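Sys-1 protein (Caenorhabditis elegans, PDB 3C2G) acts as a beta-catenin of the Wnt asymmetry pathway, directly binding the TCF transcription factor POP-1 and activating or repressing target genes. Local coordinates at residues M26-R31 with Y74-Y79; L553-G558 with P563-N568; G596-R601 with A608-L613. All coordinates share one frame; numbering follows the deposited sequence.

Contact 1 (M26-R31 with Y74-Y79)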
loop_
_atom_site.group_PDB
_atom_site.type_symbol
_atom_site.label_atom_id
_atom_site.label_comp_id
_atom_site.label_asym_id
_atom_site.label_seq_id
_atom_site.Cartn_x
_atom_site.Cartn_y
_atom_site.Cartn_z
HETATM N N MSE A 26 -35.295 37.533 -10.297
HETATM C CA MSE A 26 -34.462 37.372 -11.487
HETATM C C MSE A 26 -33.667 36.064 -11.444
HETATM O O MSE A 26 -33.541 35.378 -12.458
HETATM C CB MSE A 26 -33.534 38.580 -11.669
HETATM C CG MSE A 26 -34.238 39.862 -12.137
HETATM SE SE MSE A 26 -33.058 41.444 -12.376
HETATM C CE MSE A 26 -32.556 41.794 -10.529
ATOM N N ALA A 27 -33.161 35.709 -10.263
ATOM C CA ALA A 27 -32.438 34.446 -10.083
ATOM C C ALA A 27 -33.311 33.208 -10.341
ATOM O O ALA A 27 -32.926 32.336 -11.119
ATOM C CB ALA A 27 -31.776 34.389 -8.706
ATOM N N LYS A 28 -34.492 33.149 -9.719
ATOM C CA LYS A 28 -35.465 32.079 -9.992
ATOM C C LYS A 28 -35.753 31.965 -11.483
ATOM O O LYS A 28 -35.776 30.864 -12.042
ATOM C CB LYS A 28 -36.780 32.316 -9.254
ATOM C CG LYS A 28 -36.695 32.228 -7.735
ATOM C CD LYS A 28 -38.055 32.517 -7.093
ATOM C CE LYS A 28 -38.002 32.375 -5.572
ATOM N NZ LYS A 28 -39.267 32.845 -4.914
ATOM N N THR A 29 -35.956 33.118 -12.114
ATOM C CA THR A 29 -36.250 33.210 -13.537
ATOM C C THR A 29 -35.149 32.563 -14.374
ATOM O O THR A 29 -35.420 31.647 -15.156
ATOM C CB THR A 29 -36.473 34.691 -13.945
ATOM O OG1 THR A 29 -37.564 35.231 -13.184
ATOM C CG2 THR A 29 -36.777 34.821 -15.428
ATOM N N ILE A 30 -33.914 33.026 -14.187
ATOM C CA ILE A 30 -32.753 32.451 -14.878
ATOM C C ILE A 30 -32.606 30.943 -14.613
ATOM O O ILE A 30 -32.314 30.178 -15.527
ATOM C CB ILE A 30 -31.448 33.203 -14.525
ATOM C CG1 ILE A 30 -31.509 34.642 -15.054
ATOM C CG2 ILE A 30 -30.213 32.467 -15.085
ATOM C CD1 ILE A 30 -30.482 35.595 -14.445
ATOM N N ARG A 31 -32.832 30.520 -13.372
ATOM C CA ARG A 31 -32.745 29.101 -13.027
ATOM C C ARG A 31 -33.808 28.306 -13.768
ATOM O O ARG A 31 -33.524 27.266 -14.364
ATOM C CB ARG A 31 -32.877 28.903 -11.516
ATOM C CG ARG A 31 -32.711 27.465 -11.062
ATOM C CD ARG A 31 -32.975 27.319 -9.569
ATOM N NE ARG A 31 -33.039 25.911 -9.191
ATOM C CZ ARG A 31 -34.159 25.238 -8.945
ATOM N NH1 ARG A 31 -35.345 25.838 -9.014
ATOM N NH2 ARG A 31 -34.087 23.954 -8.621
ATOM N N TYR A 74 -30.870 35.367 1.969
ATOM C CA TYR A 74 -29.626 34.960 1.338
ATOM C C TYR A 74 -29.591 33.471 0.988
ATOM O O TYR A 74 -29.090 33.099 -0.075
ATOM C CB TYR A 74 -28.432 35.330 2.212
ATOM C CG TYR A 74 -28.049 36.791 2.194
ATOM C CD1 TYR A 74 -27.590 37.406 1.023
ATOM C CD2 TYR A 74 -28.108 37.555 3.359
ATOM C CE1 TYR A 74 -27.211 38.754 1.009
ATOM C CE2 TYR A 74 -27.731 38.904 3.363
ATOM C CZ TYR A 74 -27.287 39.496 2.182
ATOM O OH TYR A 74 -26.920 40.828 2.190
ATOM N N ALA A 75 -30.132 32.624 1.861
ATOM C CA ALA A 75 -30.200 31.183 1.580
ATOM C C ALA A 75 -31.028 30.896 0.342
ATOM O O ALA A 75 -30.700 30.004 -0.445
ATOM C CB ALA A 75 -30.752 30.420 2.763
ATOM N N GLN A 76 -32.098 31.662 0.162
ATOM C CA GLN A 76 -32.976 31.449 -0.978
ATOM C C GLN A 76 -32.353 31.926 -2.296
ATOM O O GLN A 76 -32.421 31.233 -3.314
ATOM C CB GLN A 76 -34.345 32.084 -0.734
ATOM C CG GLN A 76 -35.441 31.424 -1.552
ATOM C CD GLN A 76 -36.802 32.036 -1.333
ATOM O OE1 GLN A 76 -37.121 32.531 -0.241
ATOM N NE2 GLN A 76 -37.621 32.010 -2.376
ATOM N N LEU A 77 -31.731 33.097 -2.264
ATOM C CA LEU A 77 -31.038 33.630 -3.431
ATOM C C LEU A 77 -29.914 32.693 -3.837
ATOM O O LEU A 77 -29.900 32.193 -4.969
ATOM C CB LEU A 77 -30.501 35.042 -3.144
ATOM C CG LEU A 77 -29.619 35.723 -4.193
ATOM C CD1 LEU A 77 -30.389 36.045 -5.457
ATOM C CD2 LEU A 77 -29.019 36.982 -3.611
ATOM N N TRP A 78 -29.003 32.433 -2.894
ATOM C CA TRP A 78 -27.842 31.560 -3.128
ATOM C C TRP A 78 -28.212 30.129 -3.521
ATOM O O TRP A 78 -27.550 29.524 -4.369
ATOM C CB TRP A 78 -26.896 31.565 -1.925
ATOM C CG TRP A 78 -26.391 32.950 -1.557
ATOM C CD1 TRP A 78 -26.417 34.082 -2.343
ATOM C CD2 TRP A 78 -25.758 33.337 -0.331
ATOM N NE1 TRP A 78 -25.849 35.142 -1.671
ATOM C CE2 TRP A 78 -25.429 34.713 -0.440
ATOM C CE3 TRP A 78 -25.432 32.658 0.847
ATOM C CZ2 TRP A 78 -24.808 35.420 0.588
ATOM C CZ3 TRP A 78 -24.808 33.362 1.877
ATOM C CH2 TRP A 78 -24.499 34.731 1.738
ATOM N N TYR A 79 -29.283 29.588 -2.945
ATOM C CA TYR A 79 -29.686 28.245 -3.328
ATOM C C TYR A 79 -29.957 28.181 -4.820
ATOM O O TYR A 79 -29.617 27.192 -5.469
ATOM C CB TYR A 79 -30.900 27.754 -2.544
ATOM C CG TYR A 79 -31.285 26.336 -2.902
ATOM C CD1 TYR A 79 -30.692 25.249 -2.254
ATOM C CD2 TYR A 79 -32.222 26.076 -3.907
ATOM C CE1 TYR A 79 -31.028 23.937 -2.593
ATOM C CE2 TYR A 79 -32.567 24.759 -4.251
ATOM C CZ TYR A 79 -31.966 23.701 -3.583
ATOM O OH TYR A 79 -32.304 22.399 -3.900
#
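A27 and L77 meet where two helices of the armadillo domain, 20-37 and 71-90, run side by side in roughly the same direction. The methyl of A27 points toward the other helix, and this CB lies 3.9 Å from L77 CD1. The small residue lets the backbones come close, with A27 CA and L77 CA 6.8 Å apart, and the longer leucine spans the remainder. L77 does so because its CG stands anti to the backbone N (chi1 174°), which swings one branch across to A27. L81, one turn further along, also packs on A27, so the alanine meets leucines from two successive turns of helix 71-90. On the solvent side, K28 and Q76 border this apolar patch. K28 is drawn out straight beyond CG, and its ammonium end arrives beside the amide of Q76, the two chains crossing obliquely; long polar chains suit this exposed margin, where their ends can meet water. R31 lies a turn beyond A27, and its first torsion sets CG anti to N (chi1 -176°), the chain then running out nearly straight toward helix 71-90. There R31 NE forms a salt bridge with OD2 of D83.

Contact 2 (L553-G558 with P563-N568); sequences LNLLNG and PTFIHN
L556 N donates to L553 O at 3.0 Å, an i to i+3 bond of the 3-10 segment, and the turn it closes presents L555 and L556 together to F565 and I566. The two leucines treat the aromatic ring differently. L555 comes to its rim: CG lies near the ring plane at 4.0 Å from F565 CZ, and the two side chains stand roughly perpendicular. L556 runs alongside the phenylalanine in the reverse sense, bringing CD2 obliquely to within 4.1 Å of F565 CE2. That same methyl also rests on I566 CG1, at 4.0 Å. F565 reaches them because its CG is turned anti to the backbone N (chi1 179°), which brings the ring toward the linker. The contact joins the linker that follows helix 539-544 to the first turn of helix 563-579, in the C-terminal part of the armadillo domain, the linker folding back on the helix it leads into. Branched aliphatic and aromatic side chains suit this largely buried place, filling space without polar groups that need a partner. V522, Y502 and F506 also touch L555, while L556 leans as well on M593 and L597. At the polar end of the turn, N554 ND2 is bonded to T588 O, and N557 ND2 makes a weak bond to N554 OD1, 3.4 Å long.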
loop_
_atom_site.group_PDB
_atom_site.type_symbol
_atom_site.label_atom_id
_atom_site.label_comp_id
_atom_site.label_asym_id
_atom_site.label_seq_id
_atom_site.Cartn_x
_atom_site.Cartn_y
_atom_site.Cartn_z
ATOM N N LEU A 553 31.605 -22.470 -11.634
ATOM C CA LEU A 553 32.754 -21.576 -11.773
ATOM C C LEU A 553 32.501 -20.438 -12.760
ATOM O O LEU A 553 32.973 -19.317 -12.556
ATOM C CB LEU A 553 34.031 -22.347 -12.136
ATOM C CG LEU A 553 35.365 -21.578 -12.075
ATOM C CD1 LEU A 553 35.541 -20.790 -10.755
ATOM C CD2 LEU A 553 36.564 -22.495 -12.304
ATOM N N ASN A 554 31.721 -20.721 -13.801
ATOM C CA ASN A 554 31.359 -19.720 -14.809
ATOM C C ASN A 554 30.504 -18.557 -14.264
ATOM O O ASN A 554 30.352 -17.532 -14.927
ATOM C CB ASN A 554 30.684 -20.394 -16.014
ATOM C CG ASN A 554 31.638 -21.302 -16.798
ATOM O OD1 ASN A 554 32.839 -21.037 -16.895
ATOM N ND2 ASN A 554 31.098 -22.379 -17.363
ATOM N N LEU A 555 29.954 -18.725 -13.061
ATOM C CA LEU A 555 29.272 -17.640 -12.345
ATOM C C LEU A 555 30.226 -16.498 -11.974
ATOM O O LEU A 555 29.791 -15.394 -11.660
ATOM C CB LEU A 555 28.640 -18.179 -11.064
ATOM C CG LEU A 555 27.168 -18.556 -10.912
ATOM C CD1 LEU A 555 26.425 -18.783 -12.225
ATOM C CD2 LEU A 555 27.094 -19.793 -10.027
ATOM N N LEU A 556 31.523 -16.786 -11.991
ATOM C CA LEU A 556 32.533 -15.831 -11.554
ATOM C C LEU A 556 33.144 -15.079 -12.714
ATOM O O LEU A 556 33.991 -14.217 -12.509
ATOM C CB LEU A 556 33.649 -16.531 -10.785
ATOM C CG LEU A 556 33.330 -17.271 -9.490
ATOM C CD1 LEU A 556 34.637 -17.706 -8.844
ATOM C CD2 LEU A 556 32.519 -16.418 -8.539
ATOM N N ASN A 557 32.715 -15.408 -13.930
ATOM C CA ASN A 557 33.234 -14.769 -15.144
ATOM C C ASN A 557 32.973 -13.251 -15.208
ATOM O O ASN A 557 33.684 -12.523 -15.906
ATOM C CB ASN A 557 32.711 -15.481 -16.404
ATOM C CG ASN A 557 33.220 -16.934 -16.527
ATOM O OD1 ASN A 557 34.157 -17.351 -15.831
ATOM N ND2 ASN A 557 32.597 -17.703 -17.422
ATOM N N GLY A 558 31.966 -12.780 -14.472
ATOM C CA GLY A 558 31.718 -11.346 -14.346
ATOM C C GLY A 558 32.639 -10.703 -13.321
ATOM O O GLY A 558 33.647 -11.296 -12.903
ATOM N N PRO A 563 33.210 -11.931 -1.514
ATOM C CA PRO A 563 34.209 -12.951 -1.157
ATOM C C PRO A 563 33.619 -14.289 -0.716
ATOM O O PRO A 563 34.201 -15.346 -0.980
ATOM C CB PRO A 563 34.970 -12.304 0.002
ATOM C CG PRO A 563 33.985 -11.379 0.623
ATOM C CD PRO A 563 33.162 -10.840 -0.521
ATOM N N THR A 564 32.475 -14.236 -0.047
ATOM C CA THR A 564 31.799 -15.432 0.425
ATOM C C THR A 564 31.167 -16.213 -0.737
ATOM O O THR A 564 31.040 -17.434 -0.675
ATOM C CB THR A 564 30.747 -15.086 1.517
ATOM O OG1 THR A 564 30.060 -16.273 1.927
ATOM C CG2 THR A 564 29.722 -14.064 1.006
ATOM N N PHE A 565 30.783 -15.498 -1.793
ATOM C CA PHE A 565 30.211 -16.113 -2.989
ATOM C C PHE A 565 31.287 -16.858 -3.776
ATOM O O PHE A 565 31.080 -18.000 -4.179
ATOM C CB PHE A 565 29.509 -15.060 -3.859
ATOM C CG PHE A 565 28.912 -15.607 -5.132
ATOM C CD1 PHE A 565 28.015 -16.673 -5.104
ATOM C CD2 PHE A 565 29.232 -15.037 -6.363
ATOM C CE1 PHE A 565 27.452 -17.172 -6.288
ATOM C CE2 PHE A 565 28.681 -15.525 -7.549
ATOM C CZ PHE A 565 27.789 -16.596 -7.509
ATOM N N ILE A 566 32.429 -16.201 -3.969
ATOM C CA ILE A 566 33.601 -16.781 -4.616
ATOM C C ILE A 566 34.048 -18.056 -3.900
ATOM O O ILE A 566 34.261 -19.104 -4.528
ATOM C CB ILE A 566 34.770 -15.761 -4.641
ATOM C CG1 ILE A 566 34.400 -14.543 -5.498
ATOM C CG2 ILE A 566 36.070 -16.417 -5.126
ATOM C CD1 ILE A 566 35.394 -13.395 -5.406
ATOM N N HIS A 567 34.189 -17.957 -2.584
ATOM C CA HIS A 567 34.615 -19.090 -1.786
ATOM C C HIS A 567 33.613 -20.225 -1.934
ATOM O O HIS A 567 34.012 -21.386 -2.059
ATOM C CB HIS A 567 34.770 -18.700 -0.317
ATOM C CG HIS A 567 35.207 -19.831 0.564
ATOM N ND1 HIS A 567 36.490 -20.337 0.547
ATOM C CD2 HIS A 567 34.532 -20.554 1.489
ATOM C CE1 HIS A 567 36.586 -21.326 1.418
ATOM N NE2 HIS A 567 35.411 -21.478 2.003
ATOM N N ASN A 568 32.323 -19.888 -1.937
ATOM C CA ASN A 568 31.273 -20.904 -2.038
ATOM C C ASN A 568 31.314 -21.616 -3.390
ATOM O O ASN A 568 31.184 -22.840 -3.484
ATOM C CB ASN A 568 29.892 -20.291 -1.771
ATOM C CG ASN A 568 29.575 -20.193 -0.287
ATOM O OD1 ASN A 568 30.273 -20.764 0.554
ATOM N ND2 ASN A 568 28.518 -19.483 0.039
#

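Contact 3 (G596-R601 with A608-L613); sequences GLTNHR and AANSLL
T598, on helix 591-598, lies against A609 and N610 of helix 603-613. Its CB is 4.2 Å from N610 ND2, and from there the side chain forks. One branch, OG1, lies over the other helix, 3.8 Å from A609 CB; L613 CD2 is a more distant neighbour of the same oxygen. The other branch, CG2, stands anti to the backbone N (chi1 -63° for OG1) and presses on the asparagine, 3.9 Å from N610 CB, with N610 ND2 closer still at 3.2 Å, a short carbon-nitrogen approach best read with caution. Threonine's two short branches thus suit alanine and asparagine respectively. The T598 and N610 chains lie nearly perpendicular, N610 bending its amide back with CG between its own N and carbonyl carbon (chi1 47°). The small A609 is consistent with so close an approach: T598 CA and A609 CA are 5.1 Å apart, and A609 CB, facing the other segment, packs on L597 CB at 3.9 Å and against the peptide between L597 and T598. A glycine in place of T598 removes both branches and would probably leave a gap over A609 and the amide of N610 freer to turn. This is the C-terminal end of the strandless armadillo domain. L612 and L613 touch L594 of helix 591-598, and L612, with A608, also packs on helix 563-579, so helix 603-613 lies against both.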
loop_
_atom_site.group_PDB
_atom_site.type_symbol
_atom_site.label_atom_id
_atom_site.label_comp_id
_atom_site.label_asym_id
_atom_site.label_seq_id
_atom_site.Cartn_x
_atom_site.Cartn_y
_atom_site.Cartn_z
ATOM N N GLY A 596 44.526 -16.927 -11.367
ATOM C CA GLY A 596 44.477 -15.636 -10.684
ATOM C C GLY A 596 43.990 -15.739 -9.247
ATOM O O GLY A 596 44.561 -15.113 -8.350
ATOM N N LEU A 597 42.950 -16.545 -9.022
ATOM C CA LEU A 597 42.361 -16.716 -7.690
ATOM C C LEU A 597 43.268 -17.437 -6.684
ATOM O O LEU A 597 43.097 -17.291 -5.473
ATOM C CB LEU A 597 40.994 -17.400 -7.785
ATOM C CG LEU A 597 39.827 -16.542 -8.294
ATOM C CD1 LEU A 597 38.572 -17.380 -8.397
ATOM C CD2 LEU A 597 39.584 -15.321 -7.409
ATOM N N THR A 598 44.229 -18.205 -7.192
ATOM C CA THR A 598 45.217 -18.897 -6.359
ATOM C C THR A 598 46.075 -17.914 -5.554
ATOM O O THR A 598 46.492 -18.217 -4.428
ATOM C CB THR A 598 46.115 -19.811 -7.224
ATOM O OG1 THR A 598 45.307 -20.831 -7.819
ATOM C CG2 THR A 598 47.225 -20.472 -6.397
ATOM N N ASN A 599 46.322 -16.741 -6.137
ATOM C CA ASN A 599 47.121 -15.695 -5.493
ATOM C C ASN A 599 46.247 -14.581 -4.906
ATOM O O ASN A 599 46.630 -13.408 -4.909
ATOM C CB ASN A 599 48.143 -15.116 -6.485
ATOM C CG ASN A 599 48.877 -16.194 -7.283
ATOM O OD1 ASN A 599 49.388 -17.171 -6.724
ATOM N ND2 ASN A 599 48.931 -16.013 -8.598
ATOM N N HIS A 600 45.072 -14.953 -4.405
ATOM C CA HIS A 600 44.117 -13.984 -3.877
ATOM C C HIS A 600 44.502 -13.545 -2.472
ATOM O O HIS A 600 45.067 -14.327 -1.701
ATOM C CB HIS A 600 42.697 -14.564 -3.873
ATOM C CG HIS A 600 41.618 -13.533 -3.741
ATOM N ND1 HIS A 600 40.991 -13.260 -2.544
ATOM C CD2 HIS A 600 41.050 -12.713 -4.657
ATOM C CE1 HIS A 600 40.084 -12.315 -2.728
ATOM N NE2 HIS A 600 40.100 -11.967 -4.002
ATOM N N ARG A 601 44.183 -12.289 -2.163
ATOM C CA ARG A 601 44.368 -11.700 -0.834
ATOM C C ARG A 601 43.896 -12.666 0.260
ATOM O O ARG A 601 44.677 -13.056 1.131
ATOM C CB ARG A 601 43.593 -10.377 -0.742
ATOM C CG ARG A 601 43.227 -9.772 -2.103
ATOM C CD ARG A 601 42.324 -8.540 -1.986
ATOM N NE ARG A 601 43.075 -7.314 -1.709
ATOM C CZ ARG A 601 43.790 -6.633 -2.610
ATOM N NH1 ARG A 601 43.873 -7.050 -3.870
ATOM N NH2 ARG A 601 44.433 -5.531 -2.246
ATOM N N ALA A 608 41.179 -22.807 -1.685
ATOM C CA ALA A 608 40.137 -23.488 -2.456
ATOM C C ALA A 608 40.487 -23.508 -3.941
ATOM O O ALA A 608 40.326 -24.530 -4.617
ATOM C CB ALA A 608 38.804 -22.814 -2.239
ATOM N N ALA A 609 40.980 -22.367 -4.421
ATOM C CA ALA A 609 41.361 -22.185 -5.815
ATOM C C ALA A 609 42.322 -23.255 -6.328
ATOM O O ALA A 609 42.016 -23.925 -7.318
ATOM C CB ALA A 609 41.935 -20.792 -6.030
ATOM N N ASN A 610 43.468 -23.438 -5.669
ATOM C CA ASN A 610 44.427 -24.430 -6.171
ATOM C C ASN A 610 44.035 -25.878 -5.911
ATOM O O ASN A 610 44.402 -26.770 -6.686
ATOM C CB ASN A 610 45.897 -24.119 -5.805
ATOM C CG ASN A 610 46.089 -23.751 -4.349
ATOM O OD1 ASN A 610 45.789 -24.537 -3.448
ATOM N ND2 ASN A 610 46.622 -22.554 -4.109
ATOM N N SER A 611 43.243 -26.109 -4.868
ATOM C CA SER A 611 42.620 -27.422 -4.678
ATOM C C SER A 611 41.719 -27.757 -5.867
ATOM O O SER A 611 41.732 -28.882 -6.357
ATOM C CB SER A 611 41.809 -27.474 -3.385
ATOM O OG SER A 611 42.540 -26.943 -2.300
ATOM N N LEU A 612 40.947 -26.772 -6.326
ATOM C CA LEU A 612 40.086 -26.936 -7.497
ATOM C C LEU A 612 40.895 -27.028 -8.795
ATOM O O LEU A 612 40.544 -27.792 -9.696
ATOM C CB LEU A 612 39.042 -25.812 -7.578
ATOM C CG LEU A 612 38.047 -25.773 -8.750
ATOM C CD1 LEU A 612 37.221 -27.046 -8.860
ATOM C CD2 LEU A 612 37.141 -24.573 -8.638
ATOM N N LEU A 613 41.977 -26.253 -8.880
ATOM C CA LEU A 613 42.867 -26.267 -10.057
ATOM C C LEU A 613 43.412 -27.665 -10.401
ATOM O O LEU A 613 43.423 -28.066 -11.572
ATOM C CB LEU A 613 44.023 -25.283 -9.858
ATOM C CG LEU A 613 44.855 -24.860 -11.071
ATOM C CD1 LEU A 613 44.028 -24.043 -12.069
ATOM C CD2 LEU A 613 46.087 -24.071 -10.618
#

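Overall arrangement
The three contacts follow one another along the chain, each closing before the next opens. Contact 1 belongs to helices 20-37 and 71-90 near the N-terminus; its centre is 81 Å from that of contact 2 and 92 Å from that of contact 3, on the opposite side of the chain's centre. Contacts 2 and 3 are neighbours with centres 12 Å apart, and they share apolar packing: L597 CD1 lies 4.0 Å from L556 CD1, and L553 also meets L612. Helices 563-579, 591-598 and 603-613, with the linker before them, pack together at the C-terminal end. The contacts mark both ends of the elongated, all-helical armadillo scaffold, in which neighbouring helices pack locally along the chain.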